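Local coordinates for cell wall surface anchor family protein (Streptococcus pneumoniae, PDB 4OQ1) that serves as an ancillary pilin and probably anchors the pilus to the bacterial cell wall, at residues M277-K282 and Y288-Q293; F262-G267 and V300-D305. The protein carries 3 engineered substitutions. All coordinates share one frame; numbering follows the deposited sequence.

How the contacts relate
Both contacts belong to the C-terminal CnaB domain, and contact 1, a hairpin, is nested within the longer loop closed by contact 2. Their centres lie about 17 Å apart. Strand 296-301 connects them: it follows the second hairpin strand, pairs with both arms of the hairpin and runs on into the turn of contact 2. Phe-278 O and Val-300 N, 2.7 Å apart, probably form a hydrogen bond in this sheet. A second meeting point is in the core, where Phe-278 CZ lies 4.2 Å from Lys-264 CD. Phe-278 thus packs against the aliphatic part of the lysine whose NZ is joined to Asn-354.

Contact 1. Residues M277-K282 and Y288-Q293; sequences MFKVMK and YTPVLQ
Lys-282 and Thr-289 pair through two backbone hydrogen bonds, Thr-289 N to Lys-282 O at 2.8 Å and Lys-282 N to Thr-289 O at 3.0 Å. A third bond, from Val-291 N to Val-280 O (3.1 Å), is nearly straight at the hydrogen (171°). A water lies 2.9 Å from Val-280 O and 3.2 Å from Val-291 O, placed to bridge the arms where the second strand is interrupted. These bonds define an antiparallel beta hairpin, part of the antiparallel sheet of a CnaB (prealbumin-like) domain. Among the apolar contacts, Met-281 lies alongside the ring of Pro-290, with SD 3.9 Å from Pro-290 CD. A bend at chi2 (-93°) brings the thioether there, while Met-281 CB meets Tyr-288 CB at 4.0 Å and the two side chains cross at about a right angle. The Tyr-288 ring packs edge-to-face with Tyr-319. Val-280 CG1 meets Val-291 CG2 at 4.0 Å, and Tyr-318 of strand 316-322 touches Val-291. Toward the turn, Lys-282 CG lies by Thr-289 OG1, the two side chains crossing at a slant, and Lys-282 NZ forms a salt bridge with Glu-284.

Contact 2. Residues F262-G267 and V300-D305; sequences FMKVDG and VTSGKD
Ser-302 OG, beside Lys-264, is held by two backbone groups of the segment leading to strand 277-284: it is hydrogen-bonded to Leu-273 O and to Ala-276 N. As a carbonyl and an amide, these would use the hydroxyl as donor and as acceptor, which satisfies a buried polar group and fixes its rotation. A chi1 of 65° turns the hydroxyl to Leu-273 and Ala-276 and leaves CB as the serine atom nearest the lysine. The two beta carbons meet: Ser-302 CB sits 3.6 Å from Lys-264 CB, while Ser-302 OG is 4.0 Å from that same carbon. Beyond CB the lysine chain departs. CG stands opposite the backbone N (chi1 -177°), and a bend at chi2 (73°) carries the chain away from the turn toward strand 350-354. One residue earlier, Met-263 reaches the far end of the turn with an extended chain, its CE 3.7 Å and its CG 3.9 Å from Asp-305 O. Asp-305 OD1 accepts a hydrogen bond from Arg-307 N, an Asx turn that leads into strand 307-310, and the Lys-264 backbone is hydrogen-bonded to Gly-306. Lys-264 NZ is covalently linked to Asn-354 CG, an intramolecular isopeptide bond that joins the first and last strands of the domain, the cross-link characteristic of CnaB pilin domains.

Contact 1. Residues M277-K282 and Y288-Q293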
loop_
_atom_site.group_PDB
_atom_site.type_symbol
_atom_site.label_atom_id
_atom_site.label_comp_id
_atom_site.label_asym_id
_atom_site.label_seq_id
_atom_site.Cartn_x
_atom_site.Cartn_y
_atom_site.Cartn_z
ATOM N N MET A 277 -3.346 40.344 11.465
ATOM C CA MET A 277 -2.776 39.023 11.208
ATOM C C MET A 277 -3.789 38.036 10.713
ATOM O O MET A 277 -4.859 37.854 11.319
ATOM C CB MET A 277 -1.976 38.476 12.443
ATOM C CG MET A 277 -0.977 39.452 13.063
ATOM S SD MET A 277 -0.227 38.794 14.586
ATOM C CE MET A 277 0.738 37.449 13.887
ATOM N N PHE A 278 -3.417 37.322 9.659
ATOM C CA PHE A 278 -4.209 36.290 9.113
ATOM C C PHE A 278 -3.497 34.971 8.875
ATOM O O PHE A 278 -2.286 34.923 8.461
ATOM C CB PHE A 278 -4.815 36.694 7.789
ATOM C CG PHE A 278 -5.505 38.030 7.786
ATOM C CD1 PHE A 278 -6.895 38.108 7.956
ATOM C CD2 PHE A 278 -4.804 39.179 7.536
ATOM C CE1 PHE A 278 -7.545 39.350 7.877
ATOM C CE2 PHE A 278 -5.440 40.421 7.511
ATOM C CZ PHE A 278 -6.829 40.479 7.680
ATOM N N LYS A 279 -4.249 33.895 9.009
ATOM C CA LYS A 279 -3.747 32.591 8.552
ATOM C C LYS A 279 -4.372 32.239 7.271
ATOM O O LYS A 279 -5.605 32.418 7.110
ATOM C CB LYS A 279 -4.055 31.551 9.631
ATOM C CG LYS A 279 -3.536 30.183 9.373
ATOM C CD LYS A 279 -3.734 29.301 10.603
ATOM C CE LYS A 279 -2.856 29.678 11.808
ATOM N NZ LYS A 279 -3.089 28.809 13.027
ATOM N N VAL A 280 -3.558 31.778 6.293
ATOM C CA VAL A 280 -4.145 31.441 5.025
ATOM C C VAL A 280 -4.702 30.031 5.008
ATOM O O VAL A 280 -4.012 29.147 5.381
ATOM C CB VAL A 280 -3.111 31.597 3.871
ATOM C CG1 VAL A 280 -3.800 31.254 2.592
ATOM C CG2 VAL A 280 -2.521 33.019 3.822
ATOM N N MET A 281 -5.945 29.832 4.617
ATOM C CA MET A 281 -6.596 28.511 4.679
ATOM C C MET A 281 -7.292 28.154 3.403
ATOM O O MET A 281 -7.688 29.025 2.638
ATOM C CB MET A 281 -7.728 28.528 5.698
ATOM C CG MET A 281 -7.414 29.295 6.952
ATOM S SD MET A 281 -6.757 28.180 8.196
ATOM C CE MET A 281 -7.724 28.826 9.508
ATOM N N LYS A 282 -7.486 26.853 3.207
ATOM C CA LYS A 282 -8.397 26.321 2.215
ATOM C C LYS A 282 -9.548 25.658 2.918
ATOM O O LYS A 282 -9.496 25.437 4.110
ATOM C CB LYS A 282 -7.731 25.430 1.199
ATOM C CG LYS A 282 -6.879 24.261 1.673
ATOM C CD LYS A 282 -5.827 23.948 0.585
ATOM C CE LYS A 282 -4.893 22.787 0.941
ATOM N NZ LYS A 282 -5.551 21.473 0.691
ATOM N N TYR A 288 -11.931 24.595 7.733
ATOM C CA TYR A 288 -10.754 25.294 7.243
ATOM C C TYR A 288 -9.524 24.601 7.627
ATOM O O TYR A 288 -9.285 24.218 8.788
ATOM C CB TYR A 288 -10.732 26.764 7.716
ATOM C CG TYR A 288 -11.887 27.636 7.279
ATOM C CD1 TYR A 288 -11.944 28.133 6.001
ATOM C CD2 TYR A 288 -12.865 28.068 8.191
ATOM C CE1 TYR A 288 -12.920 28.970 5.549
ATOM C CE2 TYR A 288 -13.905 28.822 7.744
ATOM C CZ TYR A 288 -13.950 29.310 6.466
ATOM O OH TYR A 288 -14.930 30.141 6.035
ATOM N N THR A 289 -8.652 24.445 6.641
ATOM C CA THR A 289 -7.350 23.831 6.960
ATOM C C THR A 289 -6.180 24.655 6.453
ATOM O O THR A 289 -6.229 25.238 5.374
ATOM C CB THR A 289 -7.242 22.397 6.379
ATOM O OG1 THR A 289 -7.050 22.462 4.976
ATOM C CG2 THR A 289 -8.447 21.608 6.604
ATOM N N PRO A 290 -5.108 24.742 7.224
ATOM C CA PRO A 290 -3.999 25.605 6.886
ATOM C C PRO A 290 -3.254 25.289 5.585
ATOM O O PRO A 290 -3.025 24.136 5.219
ATOM C CB PRO A 290 -3.059 25.427 8.059
ATOM C CG PRO A 290 -3.977 25.247 9.217
ATOM C CD PRO A 290 -5.258 24.646 8.682
ATOM N N VAL A 291 -2.894 26.341 4.867
ATOM C CA VAL A 291 -2.032 26.166 3.676
ATOM C C VAL A 291 -0.618 26.021 4.201
ATOM O O VAL A 291 -0.232 26.710 5.116
ATOM C CB VAL A 291 -2.151 27.374 2.729
ATOM C CG1 VAL A 291 -1.044 27.376 1.682
ATOM C CG2 VAL A 291 -3.469 27.337 2.021
ATOM N N LEU A 292 0.144 25.119 3.606
ATOM C CA LEU A 292 1.540 24.901 4.002
ATOM C C LEU A 292 2.433 25.377 2.896
ATOM O O LEU A 292 2.149 25.075 1.761
ATOM C CB LEU A 292 1.753 23.406 4.187
ATOM C CG LEU A 292 0.847 22.707 5.197
ATOM C CD1 LEU A 292 1.264 21.227 5.273
ATOM C CD2 LEU A 292 0.956 23.385 6.543
ATOM N N GLN A 293 3.478 26.135 3.231
ATOM C CA GLN A 293 4.470 26.581 2.303
ATOM C C GLN A 293 5.762 26.717 3.064
ATOM O O GLN A 293 5.747 27.023 4.263
ATOM C CB GLN A 293 4.119 27.951 1.772
ATOM C CG GLN A 293 3.185 27.935 0.587
ATOM C CD GLN A 293 3.019 29.327 0.000
ATOM O OE1 GLN A 293 2.937 30.288 0.738
ATOM N NE2 GLN A 293 2.982 29.437 -1.331
HETATM O O HOH W 1 -1.989 28.371 7.280
#

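Contact 2. Residues F262-G267 and V300-D305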
loop_
_atom_site.group_PDB
_atom_site.type_symbol
_atom_site.label_atom_id
_atom_site.label_comp_id
_atom_site.label_asym_id
_atom_site.label_seq_id
_atom_site.Cartn_x
_atom_site.Cartn_y
_atom_site.Cartn_z
ATOM N N PHE A 262 -2.194 42.085 -1.168
ATOM C CA PHE A 262 -3.213 42.669 -0.338
ATOM C C PHE A 262 -2.756 44.012 0.316
ATOM O O PHE A 262 -1.559 44.259 0.594
ATOM C CB PHE A 262 -3.632 41.699 0.796
ATOM C CG PHE A 262 -4.209 40.396 0.314
ATOM C CD1 PHE A 262 -5.588 40.310 0.063
ATOM C CD2 PHE A 262 -3.432 39.320 0.279
ATOM C CE1 PHE A 262 -6.139 39.163 -0.377
ATOM C CE2 PHE A 262 -3.985 38.114 -0.157
ATOM C CZ PHE A 262 -5.343 38.063 -0.506
ATOM N N MET A 263 -3.770 44.799 0.663
ATOM C CA MET A 263 -3.576 45.999 1.534
ATOM C C MET A 263 -4.722 46.178 2.546
ATOM O O MET A 263 -5.944 46.237 2.174
ATOM C CB MET A 263 -3.444 47.271 0.691
ATOM C CG MET A 263 -2.930 48.421 1.542
ATOM S SD MET A 263 -3.019 50.026 0.711
ATOM C CE MET A 263 -2.982 51.057 2.143
ATOM N N LYS A 264 -4.338 46.208 3.819
ATOM C CA LYS A 264 -5.281 46.325 4.919
ATOM C C LYS A 264 -5.464 47.787 5.283
ATOM O O LYS A 264 -4.514 48.468 5.671
ATOM C CB LYS A 264 -4.790 45.535 6.133
ATOM C CG LYS A 264 -5.758 45.535 7.306
ATOM C CD LYS A 264 -6.964 44.654 7.026
ATOM C CE LYS A 264 -7.913 44.623 8.213
ATOM N NZ LYS A 264 -8.772 45.839 8.271
ATOM N N VAL A 265 -6.693 48.264 5.146
ATOM C CA VAL A 265 -7.000 49.663 5.380
ATOM C C VAL A 265 -8.177 49.849 6.262
ATOM O O VAL A 265 -8.924 48.926 6.517
ATOM C CB VAL A 265 -7.321 50.491 4.134
ATOM C CG1 VAL A 265 -6.215 50.414 3.122
ATOM C CG2 VAL A 265 -8.612 50.053 3.489
ATOM N N ASP A 266 -8.277 51.076 6.798
ATOM C CA ASP A 266 -9.483 51.495 7.519
ATOM C C ASP A 266 -10.508 51.762 6.405
ATOM O O ASP A 266 -10.229 52.490 5.363
ATOM C CB ASP A 266 -9.142 52.806 8.285
ATOM C CG ASP A 266 -10.304 53.380 9.033
ATOM O OD1 ASP A 266 -11.380 53.588 8.425
ATOM O OD2 ASP A 266 -10.050 53.774 10.180
ATOM N N GLY A 267 -11.686 51.230 6.580
ATOM C CA GLY A 267 -12.638 51.294 5.536
ATOM C C GLY A 267 -13.205 52.676 5.284
ATOM O O GLY A 267 -13.646 52.969 4.177
ATOM N N VAL A 300 0.167 35.652 7.502
ATOM C CA VAL A 300 0.559 36.940 7.010
ATOM C C VAL A 300 0.127 38.078 7.945
ATOM O O VAL A 300 -0.869 37.994 8.683
ATOM C CB VAL A 300 0.090 37.211 5.621
ATOM C CG1 VAL A 300 0.853 36.348 4.650
ATOM C CG2 VAL A 300 -1.425 37.029 5.515
ATOM N N THR A 301 0.950 39.127 7.955
ATOM C CA THR A 301 0.701 40.329 8.882
ATOM C C THR A 301 0.776 41.607 8.036
ATOM O O THR A 301 1.756 41.812 7.302
ATOM C CB THR A 301 1.704 40.478 10.068
ATOM O OG1 THR A 301 1.704 39.304 10.870
ATOM C CG2 THR A 301 1.303 41.688 11.004
ATOM N N SER A 302 -0.267 42.417 8.075
ATOM C CA SER A 302 -0.261 43.770 7.375
ATOM C C SER A 302 0.915 44.601 7.919
ATOM O O SER A 302 1.095 44.673 9.103
ATOM C CB SER A 302 -1.595 44.513 7.498
ATOM O OG SER A 302 -1.903 44.881 8.844
ATOM N N GLY A 303 1.696 45.190 6.996
ATOM C CA GLY A 303 2.950 45.870 7.324
ATOM C C GLY A 303 2.666 47.329 7.665
ATOM O O GLY A 303 1.523 47.738 7.845
ATOM N N LYS A 304 3.736 48.082 7.836
ATOM C CA LYS A 304 3.655 49.518 8.110
ATOM C C LYS A 304 2.881 50.234 7.078
ATOM O O LYS A 304 2.345 51.296 7.389
ATOM C CB LYS A 304 5.066 50.158 8.109
ATOM C CG LYS A 304 5.936 49.676 9.234
ATOM C CD LYS A 304 7.309 50.334 9.176
ATOM C CE LYS A 304 8.094 49.715 10.267
ATOM N NZ LYS A 304 9.263 50.556 10.480
ATOM N N ASP A 305 2.885 49.733 5.842
ATOM C CA ASP A 305 2.087 50.305 4.772
ATOM C C ASP A 305 0.756 49.589 4.503
ATOM O O ASP A 305 0.177 49.760 3.486
ATOM C CB ASP A 305 2.968 50.327 3.488
ATOM C CG ASP A 305 3.490 48.939 3.094
ATOM O OD1 ASP A 305 3.221 47.876 3.799
ATOM O OD2 ASP A 305 4.208 48.908 2.083
#